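Local coordinates for conserved membrane protein (Chlamydia abortus, PDB 6GZU), which is a secreted chlamydial effector that probably combines deubiquitinating and acetyltransferase activities and induces Golgi fragmentation, the part here being its zinc-binding, Ulp1-like catalytic region, at residues S46-I51 against N159-P164; P104-P109 against E115-M120; R144-F149 against D213-N218; Y177-A180 against L184-F187. All blocks are in the same frame, centred on the assembly; numbering follows the deposited sequence.

Contact 1 of 4, residues S46-I51 against N159-P164; sequences STCFSI and NRLIDP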
loop_
_atom_site.group_PDB
_atom_site.type_symbol
_atom_site.label_atom_id
_atom_site.label_comp_id
_atom_site.label_asym_id
_atom_site.label_seq_id
_atom_site.Cartn_x
_atom_site.Cartn_y
_atom_site.Cartn_z
ATOM N N SER A 46 -2.883 -3.902 -5.823
ATOM C CA SER A 46 -3.613 -2.801 -6.479
ATOM C C SER A 46 -2.830 -2.302 -7.691
ATOM O O SER A 46 -1.638 -2.632 -7.852
ATOM C CB SER A 46 -3.773 -1.633 -5.506
ATOM O OG SER A 46 -4.485 -2.069 -4.327
ATOM N N THR A 47 -3.494 -1.525 -8.547
ATOM C CA THR A 47 -2.848 -0.855 -9.682
ATOM C C THR A 47 -3.344 0.576 -9.689
ATOM O O THR A 47 -4.239 0.944 -8.918
ATOM C CB THR A 47 -3.266 -1.478 -11.037
ATOM O OG1 THR A 47 -4.654 -1.174 -11.295
ATOM C CG2 THR A 47 -3.066 -3.001 -11.035
ATOM N N CYS A 48 -2.852 1.399 -10.597
ATOM C CA CYS A 48 -3.346 2.772 -10.662
ATOM C C CYS A 48 -4.849 2.822 -10.978
ATOM O O CYS A 48 -5.502 3.782 -10.620
ATOM C CB CYS A 48 -2.558 3.599 -11.692
ATOM S SG CYS A 48 -2.544 2.940 -13.381
ATOM N N PHE A 49 -5.363 1.800 -11.646
ATOM C CA PHE A 49 -6.771 1.770 -12.032
ATOM C C PHE A 49 -7.659 1.221 -10.935
ATOM O O PHE A 49 -8.844 1.513 -10.939
ATOM C CB PHE A 49 -6.974 0.958 -13.318
ATOM C CG PHE A 49 -6.284 1.528 -14.509
ATOM C CD1 PHE A 49 -6.665 2.735 -15.022
ATOM C CD2 PHE A 49 -5.258 0.843 -15.113
ATOM C CE1 PHE A 49 -6.023 3.277 -16.119
ATOM C CE2 PHE A 49 -4.631 1.359 -16.229
ATOM C CZ PHE A 49 -5.017 2.575 -16.754
ATOM N N SER A 50 -7.102 0.446 -10.004
ATOM C CA SER A 50 -7.932 -0.230 -9.003
ATOM C C SER A 50 -7.730 0.295 -7.602
ATOM O O SER A 50 -8.538 -0.012 -6.700
ATOM C CB SER A 50 -7.699 -1.730 -9.028
ATOM O OG SER A 50 -6.409 -2.000 -8.515
ATOM N N ILE A 51 -6.722 1.136 -7.379
ATOM C CA ILE A 51 -6.391 1.556 -6.003
ATOM C C ILE A 51 -7.528 2.375 -5.350
ATOM O O ILE A 51 -7.809 2.159 -4.190
ATOM C CB ILE A 51 -5.008 2.306 -5.959
ATOM C CG1 ILE A 51 -4.633 2.744 -4.554
ATOM C CG2 ILE A 51 -5.008 3.524 -6.883
ATOM C CD1 ILE A 51 -4.457 1.615 -3.530
ATOM N N ASN A 159 2.312 10.595 -14.684
ATOM C CA ASN A 159 1.408 11.389 -13.851
ATOM C C ASN A 159 -0.042 11.269 -14.303
ATOM O O ASN A 159 -0.971 11.353 -13.471
ATOM C CB ASN A 159 1.756 12.872 -13.913
ATOM C CG ASN A 159 2.948 13.244 -13.100
ATOM O OD1 ASN A 159 3.405 12.485 -12.276
ATOM N ND2 ASN A 159 3.471 14.450 -13.333
ATOM N N ARG A 160 -0.242 11.101 -15.604
ATOM C CA ARG A 160 -1.587 10.952 -16.174
ATOM C C ARG A 160 -2.353 9.761 -15.629
ATOM O O ARG A 160 -3.615 9.750 -15.658
ATOM C CB ARG A 160 -1.525 10.906 -17.718
ATOM C CG ARG A 160 -1.087 12.218 -18.353
ATOM C CD ARG A 160 -0.925 12.127 -19.895
ATOM N N LEU A 161 -1.624 8.769 -15.106
ATOM C CA LEU A 161 -2.242 7.580 -14.566
ATOM C C LEU A 161 -2.313 7.581 -13.054
ATOM O O LEU A 161 -3.342 7.170 -12.473
ATOM C CB LEU A 161 -1.492 6.341 -15.046
ATOM C CG LEU A 161 -1.580 6.057 -16.531
ATOM C CD1 LEU A 161 -0.892 4.732 -16.820
ATOM C CD2 LEU A 161 -3.009 6.052 -17.055
ATOM N N ILE A 162 -1.237 7.996 -12.389
ATOM C CA ILE A 162 -1.203 7.925 -10.932
ATOM C C ILE A 162 -1.867 9.129 -10.294
ATOM O O ILE A 162 -2.585 8.967 -9.306
ATOM C CB ILE A 162 0.246 7.689 -10.337
ATOM C CG1 ILE A 162 0.189 7.418 -8.826
ATOM C CG2 ILE A 162 1.210 8.861 -10.645
ATOM C CD1 ILE A 162 -0.654 6.228 -8.449
ATOM N N ASP A 163 -1.686 10.323 -10.858
ATOM C CA ASP A 163 -2.225 11.514 -10.165
ATOM C C ASP A 163 -3.762 11.534 -10.024
ATOM O O ASP A 163 -4.242 11.927 -8.962
ATOM C CB ASP A 163 -1.720 12.844 -10.777
ATOM C CG ASP A 163 -0.246 13.080 -10.525
ATOM O OD1 ASP A 163 0.380 12.264 -9.816
ATOM O OD2 ASP A 163 0.303 14.075 -11.043
ATOM N N PRO A 164 -4.526 11.122 -11.067
ATOM C CA PRO A 164 -5.989 11.201 -10.864
ATOM C C PRO A 164 -6.394 10.280 -9.746
ATOM O O PRO A 164 -7.281 10.621 -8.929
ATOM C CB PRO A 164 -6.544 10.687 -12.172
ATOM C CG PRO A 164 -5.531 11.098 -13.166
ATOM C CD PRO A 164 -4.190 10.908 -12.492
HETATM O O HOH W 1 -5.687 6.068 -12.998
#

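Contact 2 of 4, residues P104-P109 against E115-M120; sequences PLWHHP and EEMNSM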
loop_
_atom_site.group_PDB
_atom_site.type_symbol
_atom_site.label_atom_id
_atom_site.label_comp_id
_atom_site.label_asym_id
_atom_site.label_seq_id
_atom_site.Cartn_x
_atom_site.Cartn_y
_atom_site.Cartn_z
ATOM N N PRO A 104 0.411 -1.950 -1.558
ATOM C CA PRO A 104 1.379 -2.206 -2.652
ATOM C C PRO A 104 0.659 -2.001 -3.977
ATOM O O PRO A 104 -0.474 -2.493 -4.177
ATOM C CB PRO A 104 1.745 -3.694 -2.453
ATOM C CG PRO A 104 1.461 -3.930 -0.949
ATOM C CD PRO A 104 0.235 -3.110 -0.660
ATOM N N LEU A 105 1.293 -1.279 -4.896
ATOM C CA LEU A 105 0.676 -0.913 -6.157
ATOM C C LEU A 105 1.624 -1.344 -7.276
ATOM O O LEU A 105 2.775 -0.892 -7.304
ATOM C CB LEU A 105 0.348 0.599 -6.183
ATOM C CG LEU A 105 -0.586 1.107 -7.289
ATOM C CD1 LEU A 105 -1.225 2.433 -7.005
ATOM C CD2 LEU A 105 0.310 1.336 -8.526
ATOM N N TRP A 106 1.112 -2.171 -8.183
ATOM C CA TRP A 106 1.851 -2.797 -9.285
ATOM C C TRP A 106 1.609 -1.998 -10.556
ATOM O O TRP A 106 0.493 -1.572 -10.820
ATOM C CB TRP A 106 1.309 -4.203 -9.492
ATOM C CG TRP A 106 2.089 -5.010 -10.453
ATOM C CD1 TRP A 106 3.112 -5.865 -10.151
ATOM C CD2 TRP A 106 1.901 -5.096 -11.886
ATOM N NE1 TRP A 106 3.594 -6.462 -11.305
ATOM C CE2 TRP A 106 2.868 -6.012 -12.378
ATOM C CE3 TRP A 106 1.023 -4.486 -12.799
ATOM C CZ2 TRP A 106 2.975 -6.327 -13.728
ATOM C CZ3 TRP A 106 1.145 -4.796 -14.163
ATOM C CH2 TRP A 106 2.101 -5.709 -14.603
ATOM N N HIS A 107 2.669 -1.772 -11.349
ATOM C CA HIS A 107 2.551 -1.024 -12.601
ATOM C C HIS A 107 3.428 -1.562 -13.699
ATOM O O HIS A 107 4.536 -2.006 -13.437
ATOM C CB HIS A 107 2.913 0.450 -12.388
ATOM C CG HIS A 107 2.586 1.309 -13.563
ATOM N ND1 HIS A 107 1.284 1.562 -13.945
ATOM C CD2 HIS A 107 3.382 1.981 -14.441
ATOM C CE1 HIS A 107 1.289 2.349 -15.016
ATOM N NE2 HIS A 107 2.546 2.622 -15.332
ATOM N N HIS A 108 2.942 -1.442 -14.924
ATOM C CA HIS A 108 3.757 -1.684 -16.110
ATOM C C HIS A 108 3.348 -0.623 -17.111
ATOM O O HIS A 108 2.157 -0.405 -17.339
ATOM C CB HIS A 108 3.495 -3.059 -16.698
ATOM C CG HIS A 108 4.507 -3.445 -17.727
ATOM N ND1 HIS A 108 4.502 -2.933 -19.006
ATOM C CD2 HIS A 108 5.575 -4.277 -17.657
ATOM C CE1 HIS A 108 5.515 -3.444 -19.686
ATOM N NE2 HIS A 108 6.180 -4.267 -18.892
ATOM N N PRO A 109 4.335 0.035 -17.747
ATOM C CA PRO A 109 4.020 1.138 -18.662
ATOM C C PRO A 109 3.314 0.733 -19.959
ATOM O O PRO A 109 2.777 1.637 -20.644
ATOM C CB PRO A 109 5.399 1.750 -18.994
ATOM C CG PRO A 109 6.346 1.203 -17.913
ATOM C CD PRO A 109 5.791 -0.137 -17.531
ATOM N N GLU A 115 -8.176 -3.527 -18.296
ATOM C CA GLU A 115 -8.085 -4.898 -18.816
ATOM C C GLU A 115 -6.628 -5.267 -19.100
ATOM O O GLU A 115 -6.127 -6.296 -18.616
ATOM C CB GLU A 115 -8.956 -5.098 -20.066
ATOM N N GLU A 116 -5.929 -4.422 -19.857
ATOM C CA GLU A 116 -4.496 -4.644 -20.090
ATOM C C GLU A 116 -3.678 -4.725 -18.788
ATOM O O GLU A 116 -2.877 -5.659 -18.616
ATOM C CB GLU A 116 -3.915 -3.578 -21.031
ATOM C CG GLU A 116 -4.359 -3.699 -22.486
ATOM C CD GLU A 116 -3.992 -2.472 -23.295
ATOM O OE1 GLU A 116 -3.089 -1.713 -22.855
ATOM O OE2 GLU A 116 -4.611 -2.260 -24.375
ATOM N N MET A 117 -3.871 -3.781 -17.862
ATOM C CA MET A 117 -3.087 -3.772 -16.628
ATOM C C MET A 117 -3.396 -5.040 -15.836
ATOM O O MET A 117 -2.508 -5.706 -15.286
ATOM C CB MET A 117 -3.405 -2.541 -15.752
ATOM C CG MET A 117 -2.387 -2.312 -14.642
ATOM S SD MET A 117 -0.773 -1.819 -15.244
ATOM C CE MET A 117 -1.118 -0.112 -15.748
ATOM N N ASN A 118 -4.672 -5.394 -15.774
ATOM C CA ASN A 118 -4.992 -6.595 -15.020
ATOM C C ASN A 118 -4.459 -7.910 -15.565
ATOM O O ASN A 118 -3.984 -8.764 -14.797
ATOM C CB ASN A 118 -6.461 -6.669 -14.709
ATOM C CG ASN A 118 -6.695 -6.350 -13.302
ATOM O OD1 ASN A 118 -6.375 -5.241 -12.852
ATOM N ND2 ASN A 118 -7.109 -7.346 -12.543
ATOM N N SER A 119 -4.516 -8.057 -16.881
ATOM C CA SER A 119 -4.043 -9.273 -17.505
ATOM C C SER A 119 -2.550 -9.400 -17.288
ATOM O O SER A 119 -2.044 -10.481 -16.946
ATOM C CB SER A 119 -4.358 -9.269 -18.987
ATOM O OG SER A 119 -3.796 -10.426 -19.570
ATOM N N MET A 120 -1.843 -8.292 -17.495
ATOM C CA MET A 120 -0.408 -8.264 -17.259
ATOM C C MET A 120 -0.104 -8.565 -15.805
ATOM O O MET A 120 0.756 -9.381 -15.500
ATOM C CB MET A 120 0.187 -6.927 -17.648
ATOM C CG MET A 120 0.050 -6.616 -19.098
ATOM S SD MET A 120 1.142 -5.244 -19.520
ATOM C CE MET A 120 2.673 -6.010 -18.987
#

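Contact 3 of 4, residues R144-F149 against D213-N218; sequences RREVVF and DKYLDN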
loop_
_atom_site.group_PDB
_atom_site.type_symbol
_atom_site.label_atom_id
_atom_site.label_comp_id
_atom_site.label_asym_id
_atom_site.label_seq_id
_atom_site.Cartn_x
_atom_site.Cartn_y
_atom_site.Cartn_z
ATOM N N ARG A 144 -3.498 11.940 9.847
ATOM C CA ARG A 144 -2.768 13.071 9.268
ATOM C C ARG A 144 -3.470 13.655 8.045
ATOM O O ARG A 144 -3.040 14.701 7.518
ATOM C CB ARG A 144 -1.312 12.680 8.927
ATOM C CG ARG A 144 -0.456 12.540 10.183
ATOM C CD ARG A 144 0.866 11.909 9.896
ATOM N NE ARG A 144 1.702 12.735 9.038
ATOM C CZ ARG A 144 2.612 13.615 9.467
ATOM N NH1 ARG A 144 2.776 13.854 10.759
ATOM N NH2 ARG A 144 3.366 14.260 8.589
ATOM N N ARG A 145 -4.569 13.023 7.629
ATOM C CA ARG A 145 -5.355 13.451 6.438
ATOM C C ARG A 145 -4.412 13.601 5.245
ATOM O O ARG A 145 -4.333 14.678 4.581
ATOM C CB ARG A 145 -6.150 14.730 6.680
ATOM C CG ARG A 145 -7.117 14.561 7.823
ATOM C CD ARG A 145 -7.999 15.839 7.944
ATOM N NE ARG A 145 -9.115 15.870 7.023
ATOM C CZ ARG A 145 -9.194 16.635 5.947
ATOM N NH1 ARG A 145 -8.141 17.341 5.518
ATOM N NH2 ARG A 145 -10.329 16.632 5.235
ATOM N N GLU A 146 -3.695 12.516 4.955
ATOM C CA GLU A 146 -2.754 12.551 3.849
ATOM C C GLU A 146 -2.812 11.266 3.065
ATOM O O GLU A 146 -3.088 10.176 3.613
ATOM C CB GLU A 146 -1.320 12.823 4.351
ATOM C CG GLU A 146 -0.717 11.730 5.213
ATOM C CD GLU A 146 0.629 12.102 5.882
ATOM O OE1 GLU A 146 0.910 13.304 6.044
ATOM O OE2 GLU A 146 1.457 11.198 6.219
ATOM N N VAL A 147 -2.491 11.403 1.784
ATOM C CA VAL A 147 -2.253 10.273 0.882
ATOM C C VAL A 147 -0.811 10.375 0.448
ATOM O O VAL A 147 -0.416 11.342 -0.213
ATOM C CB VAL A 147 -3.230 10.318 -0.347
ATOM C CG1 VAL A 147 -2.982 9.115 -1.296
ATOM C CG2 VAL A 147 -4.696 10.389 0.097
ATOM N N VAL A 148 -0.004 9.411 0.900
ATOM C CA VAL A 148 1.409 9.390 0.576
ATOM C C VAL A 148 1.698 8.374 -0.525
ATOM O O VAL A 148 1.274 7.223 -0.443
ATOM C CB VAL A 148 2.240 9.024 1.850
ATOM C CG1 VAL A 148 3.755 8.891 1.514
ATOM C CG2 VAL A 148 1.991 10.115 2.906
ATOM N N PHE A 149 2.405 8.811 -1.554
ATOM C CA PHE A 149 2.786 7.916 -2.634
ATOM C C PHE A 149 4.305 7.765 -2.662
ATOM O O PHE A 149 5.057 8.769 -2.775
ATOM C CB PHE A 149 2.325 8.522 -3.976
ATOM C CG PHE A 149 2.800 7.758 -5.175
ATOM C CD1 PHE A 149 2.369 6.460 -5.402
ATOM C CD2 PHE A 149 3.673 8.334 -6.066
ATOM C CE1 PHE A 149 2.788 5.759 -6.523
ATOM C CE2 PHE A 149 4.082 7.642 -7.179
ATOM C CZ PHE A 149 3.664 6.364 -7.399
ATOM N N ASP A 213 8.279 0.810 6.850
ATOM C CA ASP A 213 8.904 0.529 8.140
ATOM C C ASP A 213 9.275 1.831 8.865
ATOM O O ASP A 213 8.893 2.065 10.012
ATOM C CB ASP A 213 10.143 -0.311 7.877
ATOM C CG ASP A 213 10.504 -1.166 9.020
ATOM O OD1 ASP A 213 10.755 -0.623 10.113
ATOM O OD2 ASP A 213 10.566 -2.394 8.830
ATOM N N LYS A 214 9.987 2.705 8.168
ATOM C CA LYS A 214 10.416 3.950 8.762
ATOM C C LYS A 214 9.298 4.961 8.912
ATOM O O LYS A 214 9.266 5.693 9.890
ATOM C CB LYS A 214 11.518 4.532 7.886
ATOM C CG LYS A 214 12.659 3.572 7.633
ATOM C CD LYS A 214 13.794 3.873 8.514
ATOM C CE LYS A 214 14.931 2.932 8.174
ATOM N NZ LYS A 214 15.900 2.747 9.272
ATOM N N TYR A 215 8.403 5.014 7.932
ATOM C CA TYR A 215 7.249 5.927 7.973
ATOM C C TYR A 215 6.412 5.681 9.206
ATOM O O TYR A 215 5.898 6.641 9.803
ATOM C CB TYR A 215 6.388 5.779 6.702
ATOM C CG TYR A 215 5.094 6.544 6.702
ATOM C CD1 TYR A 215 3.944 5.982 7.230
ATOM C CD2 TYR A 215 5.006 7.824 6.143
ATOM C CE1 TYR A 215 2.745 6.679 7.235
ATOM C CE2 TYR A 215 3.814 8.525 6.172
ATOM C CZ TYR A 215 2.689 7.949 6.725
ATOM O OH TYR A 215 1.474 8.608 6.740
ATOM N N LEU A 216 6.217 4.412 9.566
ATOM C CA LEU A 216 5.337 4.098 10.691
ATOM C C LEU A 216 5.947 4.537 12.038
ATOM O O LEU A 216 5.222 4.736 13.031
ATOM C CB LEU A 216 4.982 2.583 10.709
ATOM C CG LEU A 216 4.030 2.163 9.562
ATOM C CD1 LEU A 216 3.917 0.649 9.503
ATOM C CD2 LEU A 216 2.614 2.784 9.741
ATOM N N ASP A 217 7.277 4.668 12.089
ATOM C CA ASP A 217 7.929 5.250 13.270
ATOM C C ASP A 217 8.022 6.776 13.225
ATOM O O ASP A 217 8.077 7.430 14.256
ATOM C CB ASP A 217 9.320 4.646 13.484
ATOM C CG ASP A 217 9.249 3.206 14.005
ATOM O OD1 ASP A 217 8.268 2.852 14.691
ATOM O OD2 ASP A 217 10.162 2.430 13.719
ATOM N N ASN A 218 8.018 7.322 12.022
ATOM C CA ASN A 218 8.117 8.774 11.818
ATOM C C ASN A 218 7.496 9.142 10.480
ATOM O O ASN A 218 8.104 8.948 9.445
ATOM C CB ASN A 218 9.591 9.201 11.825
ATOM C CG ASN A 218 9.782 10.654 11.426
ATOM O OD1 ASN A 218 8.831 11.456 11.383
ATOM N ND2 ASN A 218 11.034 11.001 11.117
#

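Contact 4 of 4, residues Y177-A180 against L184-F187; sequences YPDA and LSPF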
loop_
_atom_site.group_PDB
_atom_site.type_symbol
_atom_site.label_atom_id
_atom_site.label_comp_id
_atom_site.label_asym_id
_atom_site.label_seq_id
_atom_site.Cartn_x
_atom_site.Cartn_y
_atom_site.Cartn_z
ATOM N N TYR A 177 -13.712 12.464 6.315
ATOM C CA TYR A 177 -12.886 12.754 7.491
ATOM C C TYR A 177 -12.604 14.238 7.484
ATOM O O TYR A 177 -11.690 14.678 6.775
ATOM C CB TYR A 177 -11.585 11.967 7.432
ATOM C CG TYR A 177 -11.858 10.479 7.442
ATOM C CD1 TYR A 177 -11.973 9.781 8.622
ATOM C CD2 TYR A 177 -12.059 9.782 6.232
ATOM C CE1 TYR A 177 -12.238 8.442 8.604
ATOM C CE2 TYR A 177 -12.331 8.455 6.200
ATOM C CZ TYR A 177 -12.439 7.777 7.400
ATOM O OH TYR A 177 -12.713 6.433 7.504
ATOM N N PRO A 178 -13.369 15.017 8.247
ATOM C CA PRO A 178 -13.206 16.490 8.112
ATOM C C PRO A 178 -11.889 17.029 8.660
ATOM O O PRO A 178 -11.226 16.356 9.467
ATOM C CB PRO A 178 -14.383 17.051 8.956
ATOM C CG PRO A 178 -15.325 15.927 9.031
ATOM C CD PRO A 178 -14.461 14.695 9.180
ATOM N N ASP A 179 -11.505 18.233 8.232
ATOM C CA ASP A 179 -10.349 18.893 8.799
ATOM C C ASP A 179 -10.694 19.651 10.082
ATOM O O ASP A 179 -11.881 19.736 10.513
ATOM C CB ASP A 179 -9.636 19.779 7.755
ATOM C CG ASP A 179 -10.445 20.976 7.328
ATOM O OD1 ASP A 179 -11.114 21.630 8.159
ATOM O OD2 ASP A 179 -10.328 21.372 6.129
ATOM N N ALA A 180 -9.648 20.184 10.715
ATOM C CA ALA A 180 -9.793 20.828 12.015
ATOM C C ALA A 180 -10.584 22.110 11.957
ATOM O O ALA A 180 -11.049 22.596 13.003
ATOM C CB ALA A 180 -8.427 21.087 12.650
ATOM N N LEU A 184 -14.459 20.173 4.578
ATOM C CA LEU A 184 -14.251 18.908 3.898
ATOM C C LEU A 184 -13.171 18.990 2.836
ATOM O O LEU A 184 -13.368 18.575 1.677
ATOM C CB LEU A 184 -15.585 18.450 3.300
ATOM C CG LEU A 184 -16.653 18.387 4.387
ATOM C CD1 LEU A 184 -17.966 17.907 3.775
ATOM C CD2 LEU A 184 -16.189 17.423 5.496
ATOM N N SER A 185 -12.028 19.535 3.229
ATOM C CA SER A 185 -10.912 19.766 2.301
ATOM C C SER A 185 -10.266 18.452 1.878
ATOM O O SER A 185 -10.213 17.503 2.652
ATOM C CB SER A 185 -9.877 20.648 3.005
ATOM O OG SER A 185 -9.364 20.028 4.185
ATOM N N PRO A 186 -9.708 18.389 0.659
ATOM C CA PRO A 186 -9.032 17.151 0.275
ATOM C C PRO A 186 -7.880 16.812 1.212
ATOM O O PRO A 186 -7.219 17.725 1.728
ATOM C CB PRO A 186 -8.480 17.486 -1.108
ATOM C CG PRO A 186 -9.440 18.482 -1.665
ATOM C CD PRO A 186 -9.833 19.318 -0.478
ATOM N N PHE A 187 -7.628 15.529 1.425
ATOM C CA PHE A 187 -6.390 15.137 2.090
ATOM C C PHE A 187 -5.221 15.697 1.264
ATOM O O PHE A 187 -5.306 15.856 0.018
ATOM C CB PHE A 187 -6.249 13.606 2.113
ATOM C CG PHE A 187 -7.048 12.922 3.182
ATOM C CD1 PHE A 187 -8.112 13.536 3.822
ATOM C CD2 PHE A 187 -6.696 11.645 3.574
ATOM C CE1 PHE A 187 -8.821 12.844 4.794
ATOM C CE2 PHE A 187 -7.392 10.973 4.534
ATOM C CZ PHE A 187 -8.452 11.586 5.175
#

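Contact 1 of 4, residues S46-I51 against N159-P164
L161 meets C48 and F49 where the loop S46-I51 faces the first turns of helix 159-174. Its CG lies beside the backbone N (chi1 -67°), and the branch then reaches CD2 to within 4.0 Å of CZ at the far end of the F49 ring, in an oblique approach. Nearer the backbone, L161 CB lies 3.9 Å from C48 SG in the modelled conformer; the cysteine has a second one, so this sulfur contact is doubtful. C48 CB is 3.7 Å from the carbonyl oxygen L161 O. The same oxygen takes a hydrogen from a water, L161 O to water 2.6 Å, and this water also gives a long, weak bond to C48 O.

At I162 the backbones come closest, its CA lying 5.6 Å from that of C48. D163 keeps the helical bond to N159, and its OD1 pairs with K191 in a salt bridge. P164 has no amide hydrogen for the preceding turn, and the helix is kinked there.

The loop leads into helix 51-58, whose I51 packs on A165 and I169 farther along helix 159-174, while L161 also touches H107 of strand 100-107. Within the loop, T47 O accepts from both S50 N and I51 N, while T47 N gives to S50 OG at 3.0 Å, so the backbone presenting C48 and F49 is fixed from within. With 180 Å² buried and no direct hydrogen bond, the join rests on a few van der Waals contacts, chiefly round L161; a single water, donating to two carbonyls that could not bond to each other, supplies its polar link.

Contact 2 of 4, residues P104-P109 against E115-M120
W106 and M117 both carry CG anti to the backbone N, and chi2 of M117 (68°) then brings its sulfur to the rim of the indole. M117 SD is 3.7 Å from W106 CZ3 and sits 77° off the normal of the six-membered ring, at its edge. Beyond the sulfur, a further bend at chi3 turns M117 CE to H107, 3.4 Å from its ND1. One helical turn later M120 keeps CG beside its own N, its chain bending only at the last torsion. That puts M120 CE over the face of the H108 imidazole, 3.5 Å from the centroid, a CH-pi contact; P109 CD lies against the opposite face, toward its rim. M120 CB packs 3.8 Å from W106 CH2. Both rings have polar ties elsewhere, W106 NE1 to S133 OG and H108 ND1 to S110 N.

Strand 104-107 and helix 115-120 run at 105°, with axes 9.4 Å apart and no hydrogen bond between them. The Met-aromatic and CH-pi contacts pack helix 114-124 on the C-terminal end of strand 100-107, an inner strand of the mixed sheet. The H107 side chain lies near, without touching, H134, C204 and D151, probably a Cys-His-Asp triad as in other CE-clan enzymes.

Contact 3 of 4, residues R144-F149 against D213-N218
Strand 146-150 passes helix 204-217 with the CA atoms of V148 and Y215 10.0 Å apart, a gap spanned by side chains alone. The strand starts from a G1 beta bulge, in which R145 and E146 both oppose N141 and R145 adopts a left-handed backbone, within the hairpin that joins it to strand 134-141. E146 and V148 then point toward the helix, while V147 points away and packs on helix 159-174, consistent with a sheet lying between helices.

E146 and Y215 approach from opposite directions. E146 CG stands between the backbone N and the carbonyl carbon (chi1 66°), and the chain extends from there to carry the carboxylate to the phenol. The tyrosine hydroxyl donates, Y215 OH to E146 OE2 2.6 Å, at the anti lone pair of OE2, which lies in the plane of the phenol ring; that ring is turned 46° from the carboxylate. N141 ND2 also bonds to this hydroxyl. V148 CG2 rests obliquely by the ring, 4.1 Å from Y215 CE2. The buried carboxylate is further held by K190 and R144, two cations that would be expected to stabilise its negative charge. R144 NE bonds weakly to OE2 and forms a salt bridge with E146 OE1 at 3.1 Å, met from 51° above the carboxylate plane.

Contact 4 of 4, residues Y177-A180 against L184-F187
D179 and S185 join the two arms of the loop that completes a beta-alpha-beta unit, leading from helix 159-174 to strand 188-191, itself parallel to strand 146-150. From D179 the side chain turns toward the other arm, with CG between the backbone N and the carbonyl carbon (chi1 68°). Its CB lies 3.6 Å from S185 OG, and CG is about as close to the same oxygen. At the tip the two carboxylate oxygens divide their work. OD2 accepts the serine hydroxyl, S185 OG to D179 OD2 2.6 Å, through the anti lone pair, and lies 3.2 Å from S185 CB. OD1 turns to the chain's own turn, taking the amide of A183 and, weakly, that of N181, so one carboxylate ties both the tip of the loop and its returning arm.

Carbon contacts lie alongside this bond. P178 and L184 run side by side and point the same way, with L184 CD2 3.9 Å from P178 CB. Nearer the helix, Y177 brings its CB to the edge of the F187 ring, close to the ring plane. R145 NH2 bonds to both Y177 O and S185 O, bridging the arms from the hairpin side. The Y177 side chain comes within about 7 Å of that of the zinc ligand H60. On the F187 ring, CE1 lies 3.9 Å from Y177 O, which sits in the plane at the ring's edge.

Overall arrangement
From the N terminus, the loop at 46-51 opens contact 1, which closes only at helix 159-174. Contact 2 falls wholly within that span, closing a short turn between strand 100-107 and helix 114-124; the two touch through backbone bonds of S46 to P104 and W106. Contact 3 opens at strand 146-150, before contact 1 has closed, and closes the longer span to helix 204-217, so contacts 1 and 3 cross; I162 packs on F149 between them. Contact 4, inside the span of contact 3 and touching it through R145, closes the short loop between helix 159-174 and strand 188-191. Contacts 2 and 3 reach the same sheet on opposite sides of the chain's centre.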